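Local coordinates for protein aldo-keto Reductase, OXIDOREDUCTASE (Salmonella typhimurium, PDB 5T79) that probably works as an NADPH-dependent aldo-keto reductase, a TIM-barrel enzyme of interest for reducing 3-hydroxybutanal to 1,3-butanediol, at residues 14-19 and 284-289; 192-197 and 201-206. All coordinates share one frame; numbering follows the deposited sequence.

Interaction 1: residues 14-19 and 284-289; sequences EYRRCG and WVLRND. With SO4 (sulfate ion), chain B.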
ATOM      1  N   GLU A  14      -4.753   0.820  15.487  1.00 17.36           N
ATOM      2  CA  GLU A  14      -5.221   2.190  15.342  1.00 16.59           C
ATOM      3  C   GLU A  14      -5.771   2.337  13.944  1.00 18.04           C
ATOM      4  O   GLU A  14      -5.134   1.885  12.985  1.00 17.52           O
ATOM      5  CB  GLU A  14      -4.094   3.200  15.579  1.00 18.31           C
ATOM      6  CG  GLU A  14      -3.600   3.187  17.006  1.00 28.83           C
ATOM      7  CD  GLU A  14      -2.481   4.156  17.322  1.00 44.30           C
ATOM      8  OE1 GLU A  14      -2.145   5.011  16.469  1.00 32.85           O
ATOM      9  OE2 GLU A  14      -1.952   4.060  18.452  1.00 43.20           O
ATOM     10  N   TYR A  15      -6.949   2.920  13.817  1.00 14.47           N
ATOM     11  CA  TYR A  15      -7.582   3.148  12.510  1.00 13.25           C
ATOM     12  C   TYR A  15      -7.516   4.628  12.250  1.00 17.92           C
ATOM     13  O   TYR A  15      -7.762   5.426  13.153  1.00 18.30           O
ATOM     14  CB  TYR A  15      -9.018   2.571  12.466  1.00 14.77           C
ATOM     15  CG  TYR A  15      -8.961   1.068  12.639  1.00 15.02           C
ATOM     16  CD1 TYR A  15      -8.639   0.233  11.566  1.00 16.09           C
ATOM     17  CD2 TYR A  15      -9.109   0.489  13.895  1.00 16.91           C
ATOM     18  CE1 TYR A  15      -8.478  -1.145  11.745  1.00 15.30           C
ATOM     19  CE2 TYR A  15      -8.942  -0.884  14.084  1.00 17.73           C
ATOM     20  CZ  TYR A  15      -8.640  -1.696  13.009  1.00 18.72           C
ATOM     21  OH  TYR A  15      -8.451  -3.041  13.238  1.00 17.75           O
ATOM     22  N   ARG A  16      -7.121   5.002  11.042  1.00 14.50           N
ATOM     23  CA  ARG A  16      -6.849   6.398  10.703  1.00 15.00           C
ATOM     24  C   ARG A  16      -7.726   6.841   9.557  1.00 18.88           C
ATOM     25  O   ARG A  16      -7.806   6.149   8.542  1.00 16.23           O
ATOM     26  CB  ARG A  16      -5.348   6.539  10.359  1.00 16.19           C
ATOM     27  CG  ARG A  16      -4.443   6.205  11.583  1.00 19.39           C
ATOM     28  CD  ARG A  16      -2.959   6.137  11.278  1.00 16.22           C
ATOM     29  NE  ARG A  16      -2.481   7.349  10.596  1.00 17.22           N
ATOM     30  CZ  ARG A  16      -2.077   8.455  11.201  1.00 30.01           C
ATOM     31  NH1 ARG A  16      -2.122   8.550  12.525  1.00 24.66           N
ATOM     32  NH2 ARG A  16      -1.665   9.494  10.489  1.00 26.71           N
ATOM     33  N   ARG A  17      -8.397   7.999   9.717  1.00 17.15           N
ATOM     34  CA  ARG A  17      -9.294   8.476   8.665  1.00 16.47           C
ATOM     35  C   ARG A  17      -8.505   8.812   7.403  1.00 17.74           C
ATOM     36  O   ARG A  17      -7.499   9.507   7.463  1.00 16.52           O
ATOM     37  CB  ARG A  17     -10.109   9.688   9.113  1.00 17.36           C
ATOM     38  CG  ARG A  17     -11.274   9.925   8.133  1.00 22.87           C
ATOM     39  CD  ARG A  17     -12.391  10.678   8.752  1.00 28.18           C
ATOM     40  NE  ARG A  17     -12.985   9.972   9.884  1.00 23.29           N
ATOM     41  CZ  ARG A  17     -14.112   9.271   9.832  1.00 32.76           C
ATOM     42  NH1 ARG A  17     -14.766   9.136   8.681  1.00 16.64           N
ATOM     43  NH2 ARG A  17     -14.603   8.712  10.931  1.00 23.52           N
ATOM     44  N   CYS A  18      -9.003   8.322   6.269  1.00 14.03           N
ATOM     45  CA  CYS A  18      -8.396   8.448   4.947  1.00 13.92           C
ATOM     46  C   CYS A  18      -8.880   9.746   4.292  1.00 18.75           C
ATOM     47  O   CYS A  18      -9.939   9.776   3.668  1.00 19.08           O
ATOM     48  CB  CYS A  18      -8.741   7.209   4.121  1.00 13.78           C
ATOM     49  SG  CYS A  18      -7.979   7.164   2.469  1.00 17.50           S
ATOM     50  N   GLY A  19      -8.116  10.818   4.502  1.00 16.44           N
ATOM     51  CA  GLY A  19      -8.431  12.170   4.030  1.00 16.27           C
ATOM     52  C   GLY A  19      -9.773  12.592   4.587  1.00 19.80           C
ATOM     53  O   GLY A  19     -10.065  12.305   5.752  1.00 19.91           O
ATOM     54  N   TRP A 284       8.389   6.471  11.475  1.00 17.32           N
ATOM     55  CA  TRP A 284       8.850   7.726  10.892  1.00 17.56           C
ATOM     56  C   TRP A 284       7.908   8.196   9.780  1.00 19.12           C
ATOM     57  O   TRP A 284       7.661   9.386   9.684  1.00 19.12           O
ATOM     58  CB  TRP A 284      10.290   7.594  10.376  1.00 16.98           C
ATOM     59  CG  TRP A 284      10.865   8.866   9.812  1.00 18.57           C
ATOM     60  CD1 TRP A 284      11.567   9.821  10.490  1.00 22.50           C
ATOM     61  CD2 TRP A 284      10.812   9.299   8.449  1.00 18.44           C
ATOM     62  NE1 TRP A 284      11.957  10.823   9.629  1.00 21.97           N
ATOM     63  CE2 TRP A 284      11.517  10.521   8.368  1.00 22.76           C
ATOM     64  CE3 TRP A 284      10.261   8.755   7.271  1.00 19.26           C
ATOM     65  CZ2 TRP A 284      11.678  11.214   7.160  1.00 22.17           C
ATOM     66  CZ3 TRP A 284      10.401   9.453   6.083  1.00 20.94           C
ATOM     67  CH2 TRP A 284      11.076  10.678   6.038  1.00 22.63           C
ATOM     68  N   VAL A 285       7.367   7.285   8.969  1.00 15.73           N
ATOM     69  CA  VAL A 285       6.462   7.660   7.875  1.00 16.23           C
ATOM     70  C   VAL A 285       5.197   8.386   8.418  1.00 18.92           C
ATOM     71  O   VAL A 285       4.713   9.316   7.764  1.00 18.84           O
ATOM     72  CB  VAL A 285       6.092   6.437   6.996  1.00 20.13           C
ATOM     73  CG1 VAL A 285       4.942   6.762   6.045  1.00 19.66           C
ATOM     74  CG2 VAL A 285       7.314   5.932   6.218  1.00 20.13           C
ATOM     75  N   LEU A 286       4.697   7.997   9.603  1.00 17.07           N
ATOM     76  CA  LEU A 286       3.480   8.614  10.184  1.00 18.25           C
ATOM     77  C   LEU A 286       3.772   9.753  11.197  1.00 24.05           C
ATOM     78  O   LEU A 286       2.842  10.239  11.841  1.00 23.64           O
ATOM     79  CB  LEU A 286       2.638   7.544  10.908  1.00 18.91           C
ATOM     80  CG  LEU A 286       2.230   6.277  10.121  1.00 23.02           C
ATOM     81  CD1 LEU A 286       1.482   5.317  11.030  1.00 23.93           C
ATOM     82  CD2 LEU A 286       1.338   6.614   8.939  1.00 23.77           C
ATOM     83  N   ARG A 287       5.034  10.180  11.331  1.00 21.42           N
ATOM     84  CA  ARG A 287       5.441  11.169  12.359  1.00 22.12           C
ATOM     85  C   ARG A 287       4.730  12.541  12.276  1.00 27.27           C
ATOM     86  O   ARG A 287       4.618  13.220  13.307  1.00 27.69           O
ATOM     87  CB  ARG A 287       6.959  11.387  12.327  1.00 18.70           C
ATOM     88  CG  ARG A 287       7.451  12.277  11.176  1.00 19.01           C
ATOM     89  CD  ARG A 287       8.944  12.167  10.932  1.00 22.74           C
ATOM     90  NE  ARG A 287       9.358  13.060   9.850  1.00 21.06           N
ATOM     91  CZ  ARG A 287       9.112  12.853   8.561  1.00 30.16           C
ATOM     92  NH1 ARG A 287       9.501  13.740   7.656  1.00 24.17           N
ATOM     93  NH2 ARG A 287       8.486  11.749   8.165  1.00 19.62           N
ATOM     94  N   ASN A 288       4.322  12.978  11.065  1.00 22.08           N
ATOM     95  CA  ASN A 288       3.698  14.300  10.888  1.00 22.52           C
ATOM     96  C   ASN A 288       2.176  14.226  10.771  1.00 25.37           C
ATOM     97  O   ASN A 288       1.540  15.234  10.461  1.00 25.16           O
ATOM     98  CB  ASN A 288       4.291  15.006   9.668  1.00 23.49           C
ATOM     99  CG  ASN A 288       5.726  15.413   9.897  1.00 31.91           C
ATOM    100  OD1 ASN A 288       6.057  15.997  10.924  1.00 27.48           O
ATOM    101  ND2 ASN A 288       6.608  15.122   8.943  1.00 21.73           N
ATOM    102  N   ASP A 289       1.591  13.051  11.054  1.00 20.68           N
ATOM    103  CA  ASP A 289       0.134  12.824  10.995  1.00 20.09           C
ATOM    104  C   ASP A 289      -0.439  13.326   9.635  1.00 22.46           C
ATOM    105  O   ASP A 289      -1.500  13.935   9.600  1.00 22.14           O
ATOM    106  CB  ASP A 289      -0.574  13.492  12.210  1.00 22.91           C
ATOM    107  CG  ASP A 289      -2.010  13.049  12.422  1.00 34.71           C
ATOM    108  OD1 ASP A 289      -2.373  11.950  11.936  1.00 34.12           O
ATOM    109  OD2 ASP A 289      -2.778  13.807  13.061  1.00 38.26           O
TER
HETATM  110  S   SO4 B 401      10.574  16.391   9.716  0.66 36.52           S
HETATM  111  O1  SO4 B 401      11.077  16.034   8.395  0.66 39.63           O
HETATM  112  O2  SO4 B 401      10.933  15.317  10.628  0.66 31.23           O
HETATM  113  O3  SO4 B 401      11.241  17.623  10.136  0.66 39.20           O
HETATM  114  O4  SO4 B 401       9.140  16.621   9.603  0.66 31.17           O
HETATM  115  O   HOH W   1       0.386  10.399  13.754  0.50  7.01           O
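R16 on strand 15-17 faces D289, where the type I turn L286-D289 ends, with 9.5 Å between their CA atoms, too far for direct backbone bonds; side chains and one water span the gap. The R16 chain runs straight to CD and then bends (chi3 53°), bringing its guanidinium beside the turn. NH2 of R16 makes a salt bridge and hydrogen bond to OD1 of D289 at 2.9 Å, on the anti lone pair. The bond is far from straight (134° at the hydrogen), and the guanidinium and carboxylate planes stand 64° apart. NH2 also donates to V291 O and NE to T292 O, so backbone carbonyls just past the turn share the grip on R16. L286 adds an apolar touch, its CD2 lying 4.2 Å from R16 NE. A water donates to L286 O at 3.1 Å and takes a weak bond from R16 NH1. The R287 guanidinium has N288 ND2 over one face and, over the opposite face, the W284 indole, which turns its own face to R287 NH2. R287 NE and NH1 meet O2 and O1 of a sulfate, probably from the crystallisation liquor, almost straight, each at 2.9 Å, while N288 ND2 holds O4. Strand 15-17 pairs antiparallel with strand 24-31, and the contact joins this N-terminal hairpin to the turn leading from helix 277-285 into barrel strand 293-296.

Interaction 2: residues 192-197 and 201-206; sequences HQPKYS and RWVEDG. With NDP (NADPH dihydro-nicotinamide-adenine-dinucleotide phosphate), chain E.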
ATOM      1  N   HIS A 192      -4.167   8.352  -2.526  1.00 11.13           N
ATOM      2  CA  HIS A 192      -2.968   8.350  -3.339  1.00  9.77           C
ATOM      3  C   HIS A 192      -2.010   7.369  -2.713  1.00 14.77           C
ATOM      4  O   HIS A 192      -1.814   7.393  -1.495  1.00 14.49           O
ATOM      5  CB  HIS A 192      -2.347   9.757  -3.389  1.00 10.19           C
ATOM      6  CG  HIS A 192      -1.207   9.899  -4.363  1.00 13.63           C
ATOM      7  ND1 HIS A 192      -0.076   9.094  -4.286  1.00 15.61           N
ATOM      8  CD2 HIS A 192      -1.042  10.785  -5.368  1.00 15.23           C
ATOM      9  CE1 HIS A 192       0.739   9.521  -5.242  1.00 15.88           C
ATOM     10  NE2 HIS A 192       0.200  10.532  -5.926  1.00 15.79           N
ATOM     11  N   GLN A 193      -1.414   6.506  -3.538  1.00 12.08           N
ATOM     12  CA  GLN A 193      -0.424   5.560  -3.082  1.00  9.94           C
ATOM     13  C   GLN A 193       0.942   5.930  -3.673  1.00 14.55           C
ATOM     14  O   GLN A 193       1.278   5.497  -4.782  1.00 13.52           O
ATOM     15  CB  GLN A 193      -0.815   4.124  -3.442  1.00 10.99           C
ATOM     16  CG  GLN A 193       0.202   3.088  -2.935  1.00 12.92           C
ATOM     17  CD  GLN A 193      -0.258   1.671  -3.119  1.00 17.33           C
ATOM     18  OE1 GLN A 193       0.488   0.850  -3.633  1.00 15.52           O
ATOM     19  NE2 GLN A 193      -1.480   1.326  -2.711  1.00 13.79           N
ATOM     20  N   PRO A 194       1.751   6.693  -2.908  1.00 12.66           N
ATOM     21  CA  PRO A 194       3.111   7.013  -3.361  1.00 12.01           C
ATOM     22  C   PRO A 194       4.170   6.148  -2.684  1.00 15.97           C
ATOM     23  O   PRO A 194       3.955   5.636  -1.572  1.00 15.11           O
ATOM     24  CB  PRO A 194       3.293   8.452  -2.861  1.00 13.40           C
ATOM     25  CG  PRO A 194       2.499   8.487  -1.525  1.00 17.24           C
ATOM     26  CD  PRO A 194       1.446   7.357  -1.622  1.00 13.49           C
ATOM     27  N   LYS A 195       5.369   6.078  -3.293  1.00 12.61           N
ATOM     28  CA  LYS A 195       6.508   5.456  -2.625  1.00 12.26           C
ATOM     29  C   LYS A 195       7.007   6.456  -1.579  1.00 17.33           C
ATOM     30  O   LYS A 195       7.199   7.628  -1.924  1.00 16.60           O
ATOM     31  CB  LYS A 195       7.612   5.129  -3.653  1.00 14.54           C
ATOM     32  CG  LYS A 195       8.771   4.345  -3.080  1.00 22.59           C
ATOM     33  CD  LYS A 195       9.786   4.043  -4.194  1.00 27.10           C
ATOM     34  CE  LYS A 195       9.727   2.595  -4.621  1.00 41.18           C
ATOM     35  NZ  LYS A 195      10.517   2.345  -5.860  1.00 55.38           N
ATOM     36  N   TYR A 196       7.151   6.031  -0.297  1.00 14.44           N
ATOM     37  CA  TYR A 196       7.617   6.933   0.770  1.00 13.51           C
ATOM     38  C   TYR A 196       8.310   6.162   1.872  1.00 17.17           C
ATOM     39  O   TYR A 196       7.746   5.219   2.430  1.00 15.21           O
ATOM     40  CB  TYR A 196       6.446   7.762   1.355  1.00 13.99           C
ATOM     41  CG  TYR A 196       6.797   8.777   2.442  1.00 15.41           C
ATOM     42  CD1 TYR A 196       7.990   9.501   2.399  1.00 16.84           C
ATOM     43  CD2 TYR A 196       5.875   9.108   3.430  1.00 17.01           C
ATOM     44  CE1 TYR A 196       8.260  10.519   3.327  1.00 15.97           C
ATOM     45  CE2 TYR A 196       6.148  10.091   4.382  1.00 18.25           C
ATOM     46  CZ  TYR A 196       7.334  10.800   4.322  1.00 20.69           C
ATOM     47  OH  TYR A 196       7.559  11.784   5.253  1.00 20.89           O
ATOM     48  N   SER A 197       9.544   6.579   2.186  1.00 15.11           N
ATOM     49  CA  SER A 197      10.370   5.997   3.263  1.00 15.50           C
ATOM     50  C   SER A 197      11.454   6.969   3.643  1.00 17.57           C
ATOM     51  O   SER A 197      11.585   8.001   2.994  1.00 17.41           O
ATOM     52  CB  SER A 197      11.011   4.681   2.807  1.00 17.75           C
ATOM     53  OG  SER A 197      12.090   4.926   1.909  1.00 19.43           O
ATOM     54  N   ARG A 201      12.028  10.543  -0.091  1.00 19.25           N
ATOM     55  CA  ARG A 201      11.213  11.593   0.526  1.00 18.85           C
ATOM     56  C   ARG A 201      10.571  12.592  -0.466  1.00 21.89           C
ATOM     57  O   ARG A 201      10.188  13.687  -0.046  1.00 21.50           O
ATOM     58  CB  ARG A 201      12.108  12.360   1.539  1.00 18.68           C
ATOM     59  CG  ARG A 201      12.638  11.450   2.651  1.00 20.97           C
ATOM     60  CD  ARG A 201      13.573  12.183   3.596  1.00 26.43           C
ATOM     61  NE  ARG A 201      12.855  13.170   4.408  1.00 26.27           N
ATOM     62  CZ  ARG A 201      13.380  13.804   5.444  1.00 34.89           C
ATOM     63  NH1 ARG A 201      14.638  13.570   5.807  1.00 23.70           N
ATOM     64  NH2 ARG A 201      12.652  14.672   6.137  1.00 23.40           N
ATOM     65  N   TRP A 202      10.378  12.206  -1.734  1.00 18.44           N
ATOM     66  CA  TRP A 202       9.812  13.098  -2.752  1.00 18.72           C
ATOM     67  C   TRP A 202       8.424  13.670  -2.384  1.00 21.89           C
ATOM     68  O   TRP A 202       8.147  14.808  -2.748  1.00 23.58           O
ATOM     69  CB  TRP A 202       9.746  12.420  -4.137  1.00 17.56           C
ATOM     70  CG  TRP A 202       8.639  11.415  -4.303  1.00 17.21           C
ATOM     71  CD1 TRP A 202       8.704  10.074  -4.046  1.00 19.19           C
ATOM     72  CD2 TRP A 202       7.329  11.661  -4.834  1.00 16.38           C
ATOM     73  NE1 TRP A 202       7.509   9.476  -4.353  1.00 17.74           N
ATOM     74  CE2 TRP A 202       6.638  10.427  -4.825  1.00 19.24           C
ATOM     75  CE3 TRP A 202       6.650  12.816  -5.277  1.00 17.64           C
ATOM     76  CZ2 TRP A 202       5.311  10.308  -5.257  1.00 17.96           C
ATOM     77  CZ3 TRP A 202       5.326  12.703  -5.674  1.00 18.48           C
ATOM     78  CH2 TRP A 202       4.669  11.458  -5.667  1.00 18.27           C
ATOM     79  N   VAL A 203       7.571  12.909  -1.672  1.00 17.50           N
ATOM     80  CA  VAL A 203       6.199  13.367  -1.318  1.00 16.23           C
ATOM     81  C   VAL A 203       6.249  14.604  -0.417  1.00 19.50           C
ATOM     82  O   VAL A 203       5.252  15.314  -0.334  1.00 16.92           O
ATOM     83  CB  VAL A 203       5.315  12.278  -0.662  1.00 17.39           C
ATOM     84  CG1 VAL A 203       5.142  11.085  -1.574  1.00 16.88           C
ATOM     85  CG2 VAL A 203       5.862  11.840   0.699  1.00 17.11           C
ATOM     86  N   GLU A 204       7.395  14.840   0.285  1.00 18.67           N
ATOM     87  CA  GLU A 204       7.545  16.003   1.168  1.00 18.74           C
ATOM     88  C   GLU A 204       7.792  17.288   0.379  1.00 24.59           C
ATOM     89  O   GLU A 204       7.844  18.363   0.990  1.00 25.42           O
ATOM     90  CB  GLU A 204       8.675  15.789   2.186  1.00 20.06           C
ATOM     91  CG  GLU A 204       8.474  14.588   3.100  1.00 19.24           C
ATOM     92  CD  GLU A 204       9.615  14.404   4.082  1.00 28.53           C
ATOM     93  OE1 GLU A 204      10.560  15.221   4.059  1.00 28.45           O
ATOM     94  OE2 GLU A 204       9.605  13.400   4.823  1.00 21.92           O
ATOM     95  N   ASP A 205       7.887  17.204  -0.971  1.00 21.55           N
ATOM     96  CA  ASP A 205       8.104  18.389  -1.811  1.00 22.98           C
ATOM     97  C   ASP A 205       6.794  19.003  -2.335  1.00 25.87           C
ATOM     98  O   ASP A 205       6.835  19.824  -3.249  1.00 26.37           O
ATOM     99  CB  ASP A 205       9.033  18.076  -3.003  1.00 25.65           C
ATOM    100  CG  ASP A 205      10.423  17.567  -2.641  1.00 35.53           C
ATOM    101  OD1 ASP A 205      10.896  17.865  -1.525  1.00 36.12           O
ATOM    102  OD2 ASP A 205      11.041  16.883  -3.484  1.00 41.98           O
ATOM    103  N   GLY A 206       5.660  18.649  -1.747  1.00 21.19           N
ATOM    104  CA  GLY A 206       4.387  19.212  -2.185  1.00 19.83           C
ATOM    105  C   GLY A 206       3.209  18.268  -2.199  1.00 20.93           C
ATOM    106  O   GLY A 206       2.077  18.700  -1.965  1.00 20.38           O
TER
HETATM  107  PA  NDP E 404       8.483  -3.124   2.498  0.57 25.60           P
HETATM  108  O1A NDP E 404       7.671  -3.086   3.758  0.57 23.10           O
HETATM  109  O2A NDP E 404       9.274  -2.010   1.978  0.57  3.00           O
HETATM  110  O5B NDP E 404       9.510  -4.364   2.501  0.57 30.54           O
HETATM  111  C5B NDP E 404       8.880  -5.658   2.575  0.57 33.61           C
HETATM  112  C4B NDP E 404       9.901  -6.761   2.561  0.57 36.76           C
HETATM  113  O4B NDP E 404      10.957  -6.452   3.499  0.57 36.96           O
HETATM  114  C3B NDP E 404       9.337  -8.119   2.974  0.57 37.02           C
HETATM  115  O3B NDP E 404       8.931  -8.859   1.825  0.57 36.15           O
HETATM  116  C2B NDP E 404      10.488  -8.765   3.734  0.57 37.50           C
HETATM  117  O2B NDP E 404      11.380  -9.464   2.838  0.57 39.95           O
HETATM  118  C1B NDP E 404      11.221  -7.563   4.333  0.57 37.87           C
HETATM  119  N9A NDP E 404      10.820  -7.220   5.694  0.57 36.26           N
HETATM  120  C8A NDP E 404       9.653  -6.629   6.103  0.57 35.68           C
HETATM  121  N7A NDP E 404       9.578  -6.435   7.398  0.57 35.76           N
HETATM  122  C5A NDP E 404      10.778  -6.940   7.876  0.57 35.69           C
HETATM  123  C6A NDP E 404      11.291  -7.094   9.180  0.57 35.32           C
HETATM  124  N6A NDP E 404      10.699  -6.610  10.277  0.57 34.12           N
HETATM  125  N1A NDP E 404      12.483  -7.720   9.313  0.57 34.99           N
HETATM  126  C2A NDP E 404      13.134  -8.112   8.212  0.57 36.80           C
HETATM  127  N3A NDP E 404      12.761  -7.999   6.934  0.57 38.18           N
HETATM  128  C4A NDP E 404      11.556  -7.420   6.835  0.57 37.05           C
HETATM  129  O3  NDP E 404       7.293  -3.411   1.488  0.57 26.24           O
HETATM  130  PN  NDP E 404       7.413  -3.529  -0.102  0.57 27.93           P
HETATM  131  O1N NDP E 404       7.410  -5.007  -0.244  0.57 32.48           O
HETATM  132  O2N NDP E 404       8.556  -2.712  -0.687  0.57 32.86           O
HETATM  133  O5D NDP E 404       6.123  -2.844  -0.813  0.57 32.03           O
HETATM  134  C5D NDP E 404       4.996  -2.538   0.054  0.57 28.76           C
HETATM  135  C4D NDP E 404       3.686  -2.782  -0.658  0.57 27.17           C
HETATM  136  O4D NDP E 404       3.406  -1.661  -1.518  0.57 30.19           O
HETATM  137  C3D NDP E 404       3.612  -4.001  -1.560  0.57 24.81           C
HETATM  138  O3D NDP E 404       3.355  -5.172  -0.801  0.57 29.20           O
HETATM  139  C2D NDP E 404       2.528  -3.605  -2.572  0.57 22.73           C
HETATM  140  O2D NDP E 404       1.173  -3.919  -2.251  0.57  8.02           O
HETATM  141  C1D NDP E 404       2.736  -2.092  -2.685  0.57 29.37           C
HETATM  142  N1N NDP E 404       3.587  -1.696  -3.825  0.57 30.84           N
HETATM  143  C2N NDP E 404       3.012  -0.839  -4.764  0.57 32.00           C
HETATM  144  C3N NDP E 404       3.676  -0.398  -5.846  0.57 30.12           C
HETATM  145  C7N NDP E 404       3.095   0.737  -6.646  0.57 24.57           C
HETATM  146  O7N NDP E 404       3.727   1.051  -7.666  0.57 23.96           O
HETATM  147  N7N NDP E 404       1.951   1.330  -6.302  0.57 15.11           N
HETATM  148  C4N NDP E 404       5.002  -1.012  -6.207  0.57 33.01           C
HETATM  149  C5N NDP E 404       5.636  -1.693  -5.041  0.57 32.96           C
HETATM  150  C6N NDP E 404       4.965  -2.029  -3.958  0.57 30.65           C
HETATM  151  P2B NDP E 404      12.029 -10.944   3.005  0.57 40.57           P
HETATM  152  O1X NDP E 404      11.650 -11.952   1.984  0.57 40.60           O
HETATM  153  O2X NDP E 404      13.513 -10.605   2.991  0.57 42.73           O
HETATM  154  O3X NDP E 404      11.673 -11.355   4.430  0.57 41.55           O
HETATM  155  O   HOH W   2       8.222   9.991  -0.956  1.00 20.32           O
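With its CG anti to the backbone N (chi1 -178°), Y196 turns one face of its ring to V203, whose CG2 branch, set between its own backbone N and carbonyl carbon, lies over the ring centre. This is the loop leaving strand 191-193 of the (beta/alpha)8 barrel, folded back on itself before helix 207-214. V203 CG2 sits 3.6 Å from the Y196 ring centroid and only 12° off the normal, a CH-pi contact. The other branch, V203 CG1, presses on P194 CB at 3.5 Å, slightly closer than usual for two carbons, and also lies over one face of the W202 indole. P194 CB reaches the same indole at CZ2, 3.6 Å away, so proline, valine and tryptophan form one apolar cluster. At the edge of its ring, Y196 OH donates to the anti lone pair of E204 OE2 at 2.6 Å, with the carboxylate nearly perpendicular to the ring. R201 grips the other oxygen, E204 OE1, side-on through NE and NH2, the NH2 bond measuring 3.0 Å; its NH1 goes to D325. Across the backbones a water donates to K195 O at 2.8 Å and accepts from V203 N. The strand end also serves the cofactor pocket: Q193 NE2 donates to D61, and Q193 OE1 accepts a hydrogen bond from the carboxamide N7N of NADPH at 3.1 Å, nearly straight at 169°.

From the N terminus, short helix 9-12 leads into hairpin strand 15-17, within 14-19; the chain then builds most of the barrel before 284-289 returns to it, so interaction 1 closes a very long loop. Interaction 2 is nested inside that loop and closes a short one, with only three residues between 192-197 and 201-206. The two do not cross, but they touch: R287 NH1 makes a salt bridge to E204 OE2 at 2.9 Å, and R287 NH2 probably hydrogen-bonds to Y196 OH. W284 at the end of helix 277-285 and R287 in the turn after it meet the loop after strand 191-193, while R16 links D289 of that turn to the N-terminal hairpin.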